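Local coordinates for HD domain protein (Enterococcus faecalis, PDB 4LRL) that probably hydrolyses deoxyribonucleoside triphosphates as a metal-dependent HD-domain phosphohydrolase under allosteric control by nucleotides, at residues Leu228-Ile231 and Leu232-Arg236; Asn247-His250 and Ala251-Tyr255; Leu412-Lys415 and Asp416-Val420. All blocks are in the same frame, centred on the assembly; numbering follows the deposited sequence.

Contact 1 (Leu228-Ile231 and Leu232-Arg236)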
loop_
_atom_site.group_PDB
_atom_site.type_symbol
_atom_site.label_atom_id
_atom_site.label_comp_id
_atom_site.label_asym_id
_atom_site.label_seq_id
_atom_site.Cartn_x
_atom_site.Cartn_y
_atom_site.Cartn_z
ATOM N N LEU C 228 -1.536 -3.360 -13.248
ATOM C CA LEU C 228 -1.161 -2.857 -14.571
ATOM C C LEU C 228 0.054 -3.578 -15.153
ATOM O O LEU C 228 0.047 -3.959 -16.326
ATOM C CB LEU C 228 -0.905 -1.343 -14.535
ATOM C CG LEU C 228 -0.491 -0.682 -15.858
ATOM C CD1 LEU C 228 -1.531 -0.900 -16.949
ATOM C CD2 LEU C 228 -0.215 0.796 -15.677
ATOM N N THR C 229 1.085 -3.754 -14.326
ATOM C CA THR C 229 2.328 -4.403 -14.745
ATOM C C THR C 229 2.132 -5.837 -15.248
ATOM O O THR C 229 2.807 -6.253 -16.188
ATOM C CB THR C 229 3.413 -4.349 -13.648
ATOM O OG1 THR C 229 3.820 -2.991 -13.455
ATOM C CG2 THR C 229 4.649 -5.153 -14.055
ATOM N N ARG C 230 1.218 -6.592 -14.640
ATOM C CA ARG C 230 0.993 -7.943 -15.138
ATOM C C ARG C 230 0.226 -7.946 -16.452
ATOM O O ARG C 230 0.493 -8.779 -17.316
ATOM C CB ARG C 230 0.344 -8.886 -14.114
ATOM C CG ARG C 230 0.268 -10.381 -14.605
ATOM C CD ARG C 230 1.612 -10.963 -15.090
ATOM N NE ARG C 230 1.454 -12.291 -15.693
ATOM C CZ ARG C 230 2.426 -12.997 -16.277
ATOM N NH1 ARG C 230 3.666 -12.528 -16.351
ATOM N NH2 ARG C 230 2.148 -14.184 -16.794
ATOM N N ILE C 231 -0.687 -6.998 -16.623
ATOM C CA ILE C 231 -1.387 -6.877 -17.898
ATOM C C ILE C 231 -0.412 -6.461 -18.995
ATOM O O ILE C 231 -0.460 -6.986 -20.104
ATOM C CB ILE C 231 -2.619 -5.946 -17.821
ATOM C CG1 ILE C 231 -3.634 -6.529 -16.827
ATOM C CG2 ILE C 231 -3.254 -5.771 -19.232
ATOM C CD1 ILE C 231 -4.936 -5.813 -16.777
ATOM N N LEU C 232 0.503 -5.556 -18.662
ATOM C CA LEU C 232 1.509 -5.131 -19.625
ATOM C C LEU C 232 2.466 -6.248 -20.026
ATOM O O LEU C 232 3.043 -6.209 -21.107
ATOM C CB LEU C 232 2.278 -3.911 -19.110
ATOM C CG LEU C 232 1.448 -2.621 -19.004
ATOM C CD1 LEU C 232 2.299 -1.455 -18.546
ATOM C CD2 LEU C 232 0.754 -2.296 -20.310
ATOM N N ARG C 233 2.616 -7.256 -19.168
ATOM C CA ARG C 233 3.516 -8.367 -19.460
ATOM C C ARG C 233 2.911 -9.378 -20.444
ATOM O O ARG C 233 3.637 -10.156 -21.053
ATOM C CB ARG C 233 3.920 -9.077 -18.163
ATOM C CG ARG C 233 5.178 -9.935 -18.274
ATOM C CD ARG C 233 6.439 -9.112 -18.095
ATOM N NE ARG C 233 7.634 -9.816 -18.555
ATOM C CZ ARG C 233 8.883 -9.397 -18.343
ATOM N NH1 ARG C 233 9.113 -8.277 -17.664
ATOM N NH2 ARG C 233 9.912 -10.107 -18.807
ATOM N N VAL C 234 1.589 -9.370 -20.588
ATOM C CA VAL C 234 0.908 -10.362 -21.414
ATOM C C VAL C 234 0.130 -9.750 -22.578
ATOM O O VAL C 234 -0.320 -10.483 -23.469
ATOM C CB VAL C 234 -0.035 -11.277 -20.586
ATOM C CG1 VAL C 234 0.756 -12.091 -19.561
ATOM C CG2 VAL C 234 -1.148 -10.471 -19.913
ATOM N N ILE C 235 -0.023 -8.419 -22.567
ATOM C CA ILE C 235 -0.687 -7.694 -23.664
ATOM C C ILE C 235 0.071 -7.885 -24.980
ATOM O O ILE C 235 1.300 -7.920 -25.011
ATOM C CB ILE C 235 -0.874 -6.184 -23.356
ATOM C CG1 ILE C 235 -1.866 -5.551 -24.339
ATOM C CG2 ILE C 235 0.483 -5.438 -23.347
ATOM C CD1 ILE C 235 -2.392 -4.181 -23.938
ATOM N N ARG C 236 -0.679 -7.997 -26.066
ATOM C CA ARG C 236 -0.100 -8.389 -27.347
ATOM C C ARG C 236 -0.926 -7.837 -28.518
ATOM O O ARG C 236 -2.151 -7.788 -28.435
ATOM C CB ARG C 236 -0.052 -9.917 -27.404
ATOM C CG ARG C 236 0.578 -10.515 -28.642
ATOM C CD ARG C 236 0.084 -11.930 -28.854
ATOM N NE ARG C 236 0.989 -12.697 -29.704
ATOM C CZ ARG C 236 1.860 -13.596 -29.256
ATOM N NH1 ARG C 236 1.961 -13.862 -27.954
ATOM N NH2 ARG C 236 2.639 -14.235 -30.117
#
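The carbonyl oxygen of Ile231 is gripped by two backbone donors where the helix 228-234 gives way to strand 235-238. Ile235 N reaches Ile231 O at 2.9 Å, almost in line with the carbonyl bond, whereas Val234 N approaches the same oxygen at 3.2 Å from above the carbonyl plane. One turn earlier Leu232 N makes a sound bond to Leu228 O at 2.9 Å, but Arg233 N makes only weak bonds, to the carbonyls of Thr229 and Arg230.

Two sides of this short helix carry different chemistry. On one, the branched end of Leu228 crosses that of Leu232, CG to CD1 4.0 Å, and Leu232 continues against Ile101 and Ile104 of helix 87-108. On the other, Val234 CG1 lies over a face of the Arg230 guanidinium, 3.7 Å from NH2 and offset toward the rim. Arg230 gets there by a bend at chi2 (52°) that turns the chain along the helix. Its NH1 also meets the aliphatic CG of Arg233 at 3.6 Å, with the two guanidinium planes nearly parallel, 12° apart. Arg230 is buried, and Tyr47 of a second subunit forms a cation-pi contact with it. The cation thus has apolar and aromatic neighbours, which implies that its charge is probably stabilised in part by the Tyr47 ring.

Contact 2 (Asn247-His250 and Ala251-Tyr255)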
loop_
_atom_site.group_PDB
_atom_site.type_symbol
_atom_site.label_atom_id
_atom_site.label_comp_id
_atom_site.label_asym_id
_atom_site.label_seq_id
_atom_site.Cartn_x
_atom_site.Cartn_y
_atom_site.Cartn_z
ATOM N N ASN C 247 -1.566 -17.153 -20.504
ATOM C CA ASN C 247 -0.912 -17.315 -19.199
ATOM C C ASN C 247 -1.135 -16.128 -18.245
ATOM O O ASN C 247 -0.775 -16.191 -17.081
ATOM C CB ASN C 247 0.581 -17.648 -19.342
ATOM C CG ASN C 247 1.380 -16.515 -19.955
ATOM O OD1 ASN C 247 1.946 -15.690 -19.248
ATOM N ND2 ASN C 247 1.417 -16.462 -21.275
ATOM N N GLY C 248 -1.747 -15.061 -18.750
ATOM C CA GLY C 248 -2.079 -13.901 -17.933
ATOM C C GLY C 248 -3.562 -13.711 -17.668
ATOM O O GLY C 248 -3.983 -12.623 -17.275
ATOM N N MET C 249 -4.351 -14.768 -17.864
ATOM C CA MET C 249 -5.807 -14.697 -17.687
ATOM C C MET C 249 -6.242 -14.142 -16.312
ATOM O O MET C 249 -7.149 -13.316 -16.232
ATOM C CB MET C 249 -6.453 -16.074 -17.912
ATOM C CG MET C 249 -7.934 -16.079 -17.521
ATOM S SD MET C 249 -8.707 -17.676 -17.231
ATOM C CE MET C 249 -7.609 -18.486 -16.059
ATOM N N HIS C 250 -5.608 -14.615 -15.239
ATOM C CA HIS C 250 -5.990 -14.192 -13.884
ATOM C C HIS C 250 -5.823 -12.689 -13.682
ATOM O O HIS C 250 -6.642 -12.062 -13.018
ATOM C CB HIS C 250 -5.228 -14.965 -12.811
ATOM C CG HIS C 250 -5.505 -16.442 -12.809
ATOM N ND1 HIS C 250 -6.777 -16.964 -12.683
ATOM C CD2 HIS C 250 -4.668 -17.503 -12.893
ATOM C CE1 HIS C 250 -6.709 -18.285 -12.697
ATOM N NE2 HIS C 250 -5.443 -18.636 -12.829
ATOM N N ALA C 251 -4.774 -12.121 -14.275
ATOM C CA ALA C 251 -4.568 -10.679 -14.274
ATOM C C ALA C 251 -5.664 -9.952 -15.061
ATOM O O ALA C 251 -6.085 -8.868 -14.679
ATOM C CB ALA C 251 -3.211 -10.338 -14.827
ATOM N N VAL C 252 -6.122 -10.545 -16.162
ATOM C CA VAL C 252 -7.246 -9.992 -16.905
ATOM C C VAL C 252 -8.515 -10.096 -16.046
ATOM O O VAL C 252 -9.295 -9.149 -15.977
ATOM C CB VAL C 252 -7.414 -10.672 -18.294
ATOM C CG1 VAL C 252 -8.689 -10.189 -18.990
ATOM C CG2 VAL C 252 -6.188 -10.399 -19.163
ATOM N N GLU C 253 -8.686 -11.231 -15.374
ATOM C CA GLU C 253 -9.763 -11.413 -14.401
ATOM C C GLU C 253 -9.813 -10.320 -13.343
ATOM O O GLU C 253 -10.887 -9.775 -13.076
ATOM C CB GLU C 253 -9.620 -12.740 -13.677
ATOM C CG GLU C 253 -10.091 -13.944 -14.443
ATOM C CD GLU C 253 -10.045 -15.201 -13.592
ATOM O OE1 GLU C 253 -9.386 -15.190 -12.525
ATOM O OE2 GLU C 253 -10.675 -16.197 -13.994
ATOM N N ASP C 254 -8.654 -10.021 -12.743
ATOM C CA ASP C 254 -8.523 -8.964 -11.735
ATOM C C ASP C 254 -8.903 -7.605 -12.289
ATOM O O ASP C 254 -9.389 -6.749 -11.555
ATOM C CB ASP C 254 -7.094 -8.881 -11.201
ATOM C CG ASP C 254 -6.628 -10.169 -10.563
ATOM O OD1 ASP C 254 -5.413 -10.452 -10.635
ATOM O OD2 ASP C 254 -7.468 -10.901 -9.996
ATOM N N TYR C 255 -8.666 -7.391 -13.580
ATOM C CA TYR C 255 -9.106 -6.157 -14.193
ATOM C C TYR C 255 -10.647 -6.099 -14.192
ATOM O O TYR C 255 -11.224 -5.090 -13.797
ATOM C CB TYR C 255 -8.520 -5.985 -15.595
ATOM C CG TYR C 255 -9.334 -5.053 -16.450
ATOM C CD1 TYR C 255 -9.265 -3.675 -16.261
ATOM C CD2 TYR C 255 -10.183 -5.553 -17.443
ATOM C CE1 TYR C 255 -10.018 -2.815 -17.039
ATOM C CE2 TYR C 255 -10.953 -4.698 -18.233
ATOM C CZ TYR C 255 -10.863 -3.331 -18.026
ATOM O OH TYR C 255 -11.610 -2.470 -18.785
#
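His250 and Glu253, one turn apart near the start of helix 249-267, are joined by a hydrogen bond from His250 ND1 to Glu253 OE1 of 3.2 Å. It is nearly straight, 176° at the hydrogen, and OE1 lies in the plane of the imidazole, at its edge. The carboxylate is turned 66° against the ring, and the donor meets OE1 from above the carboxylate plane. Both side chains run side by side in the same direction: in each, CG is anti to the carbonyl carbon and beside the backbone N, and the Glu253 chain then stays extended.

Beside this pair, Met249 bends at chi3 (52°) and lays its CE over one face of the His250 ring, off-centre toward the rim. The other carboxylate oxygen, Glu253 OE2, is 4.1 Å from Met249 SD, and it is bonded to Ser426 OG, which helps fix the rotation of the group.

Behind the side chains stands the backbone of the first turn. Gly248 occupies the N-cap position, and its O accepts from Val252 N at 3.2 Å. Glu253 N to Met249 O is shorter, 2.7 Å, and Asp254 N to His250 O follows at 2.9 Å, setting the spacing that brings His250 and Glu253 together.

Farther out, Gln265 of a third subunit packs against both His250 and Glu253, placing their bond at a subunit interface. On other sides of the helix, Ala251 touches Arg230 and Tyr255 touches Ile231, both of helix 228-234, while Tyr255 also sets its ring edge-to-face with Phe226 and Val252 meets Ile410 in the loop before strand 411-413.

Contact 3 (Leu412-Lys415 and Asp416-Val420)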
loop_
_atom_site.group_PDB
_atom_site.type_symbol
_atom_site.label_atom_id
_atom_site.label_comp_id
_atom_site.label_asym_id
_atom_site.label_seq_id
_atom_site.Cartn_x
_atom_site.Cartn_y
_atom_site.Cartn_z
ATOM N N LEU C 412 -8.223 -13.649 -25.446
ATOM C CA LEU C 412 -7.062 -14.321 -24.868
ATOM C C LEU C 412 -6.423 -15.168 -25.948
ATOM O O LEU C 412 -7.122 -15.887 -26.677
ATOM C CB LEU C 412 -7.471 -15.192 -23.683
ATOM C CG LEU C 412 -8.055 -14.474 -22.460
ATOM C CD1 LEU C 412 -9.051 -15.361 -21.747
ATOM C CD2 LEU C 412 -6.965 -14.035 -21.502
ATOM N N MET C 413 -5.105 -15.067 -26.074
ATOM C CA MET C 413 -4.399 -15.845 -27.089
ATOM C C MET C 413 -3.725 -17.109 -26.560
ATOM O O MET C 413 -2.910 -17.066 -25.634
ATOM C CB MET C 413 -3.395 -14.998 -27.861
ATOM C CG MET C 413 -2.911 -15.711 -29.108
ATOM S SD MET C 413 -1.743 -14.767 -30.077
ATOM C CE MET C 413 -2.852 -13.595 -30.854
ATOM N N GLN C 414 -4.081 -18.233 -27.180
ATOM C CA GLN C 414 -3.561 -19.538 -26.805
ATOM C C GLN C 414 -2.165 -19.713 -27.397
ATOM O O GLN C 414 -1.779 -18.990 -28.313
ATOM C CB GLN C 414 -4.480 -20.643 -27.331
ATOM C CG GLN C 414 -5.980 -20.445 -27.082
ATOM C CD GLN C 414 -6.485 -21.202 -25.871
ATOM O OE1 GLN C 414 -5.789 -21.338 -24.863
ATOM N NE2 GLN C 414 -7.712 -21.697 -25.961
ATOM N N LYS C 415 -1.420 -20.680 -26.870
ATOM C CA LYS C 415 -0.111 -21.053 -27.412
ATOM C C LYS C 415 -0.161 -21.365 -28.913
ATOM O O LYS C 415 0.831 -21.187 -29.618
ATOM C CB LYS C 415 0.461 -22.250 -26.644
ATOM C CG LYS C 415 1.981 -22.354 -26.703
ATOM C CD LYS C 415 2.444 -23.753 -27.135
ATOM C CE LYS C 415 3.938 -23.968 -26.889
ATOM N NZ LYS C 415 4.806 -23.119 -27.754
ATOM N N ASP C 416 -1.318 -21.816 -29.396
ATOM C CA ASP C 416 -1.495 -22.153 -30.823
ATOM C C ASP C 416 -1.784 -20.928 -31.712
ATOM O O ASP C 416 -1.820 -21.026 -32.943
ATOM C CB ASP C 416 -2.557 -23.258 -31.001
ATOM C CG ASP C 416 -3.997 -22.758 -30.826
ATOM O OD1 ASP C 416 -4.248 -21.821 -30.042
ATOM O OD2 ASP C 416 -4.899 -23.323 -31.475
ATOM N N GLY C 417 -1.975 -19.775 -31.069
ATOM C CA GLY C 417 -2.217 -18.516 -31.768
ATOM C C GLY C 417 -3.686 -18.211 -31.987
ATOM O O GLY C 417 -4.030 -17.182 -32.572
ATOM N N SER C 418 -4.554 -19.106 -31.528
ATOM C CA SER C 418 -5.984 -18.894 -31.649
ATOM C C SER C 418 -6.509 -18.085 -30.471
ATOM O O SER C 418 -5.955 -18.106 -29.369
ATOM C CB SER C 418 -6.740 -20.218 -31.776
ATOM O OG SER C 418 -6.684 -20.945 -30.565
ATOM N N LEU C 419 -7.595 -17.374 -30.729
ATOM C CA LEU C 419 -8.170 -16.473 -29.766
ATOM C C LEU C 419 -9.379 -17.073 -29.095
ATOM O O LEU C 419 -10.231 -17.684 -29.733
ATOM C CB LEU C 419 -8.541 -15.159 -30.443
ATOM C CG LEU C 419 -7.303 -14.425 -30.946
ATOM C CD1 LEU C 419 -7.701 -13.520 -32.063
ATOM C CD2 LEU C 419 -6.612 -13.670 -29.802
ATOM N N VAL C 420 -9.450 -16.862 -27.795
ATOM C CA VAL C 420 -10.515 -17.396 -26.989
ATOM C C VAL C 420 -11.009 -16.268 -26.097
ATOM O O VAL C 420 -10.216 -15.612 -25.408
ATOM C CB VAL C 420 -10.020 -18.662 -26.226
ATOM C CG1 VAL C 420 -10.542 -18.732 -24.815
ATOM C CG2 VAL C 420 -10.385 -19.924 -27.023
#
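A beta hairpin brings Leu412 and Val420 together as an antiparallel hydrogen-bonded pair, each residue donating to the other's carbonyl: Leu412 N to Val420 O and Val420 N to Leu412 O, both 2.8 Å. Next to it, Met413 and Leu419 form the non-hydrogen-bonded pair. Met413, its chain bent at chi3 (-76°), brings CE to 3.9 Å from Leu419 CD2, and both residues pack on Tyr238 of strand 235-238. On the other face Leu412 and Val420 pack on Val425 of helix 422-425. This end of the hairpin is its tightly packed part.

The loop end is exposed to solvent and relies on polar bonds. A type I turn from Gln414 to Gly417 is closed by Gly417 N to Gln414 O at 2.9 Å, while Gln414 N meets Ser418 O in an almost straight bond (179°). Gln414 turns back at chi2 (-98°), bringing NE2 to 3.4 Å from Val420 CG2. Within the loop, Asp416 makes an Asx turn: its OD1 accepts from Ser418 N at 3.1 Å, from above the carboxylate plane, and receives Ser418 OG on its syn lone pair at 2.6 Å.

How the contacts relate
All three are local contacts within the HD-associated region. Contact 1 is the most buried, contact 2 is partly buried, and contact 3 runs from a packed strand end to an exposed turn. Contacts 1 and 2 join directly, with Val234 CG1 lying 3.7 Å from Gly248 CA. In the four-stranded sheet, contact 1 leads into the edge strand 235-238, while contact 3 is the hairpin of inner strand 411-413 and edge strand 419-421; Arg236 meets Met413. Contact 2 meets contact 3 through Met249 and Leu412. Chemistry follows place: apolar packing and a cation at one interface, a histidine-carboxylate bond at another, and backbone and aspartate bonds at the solvent edge.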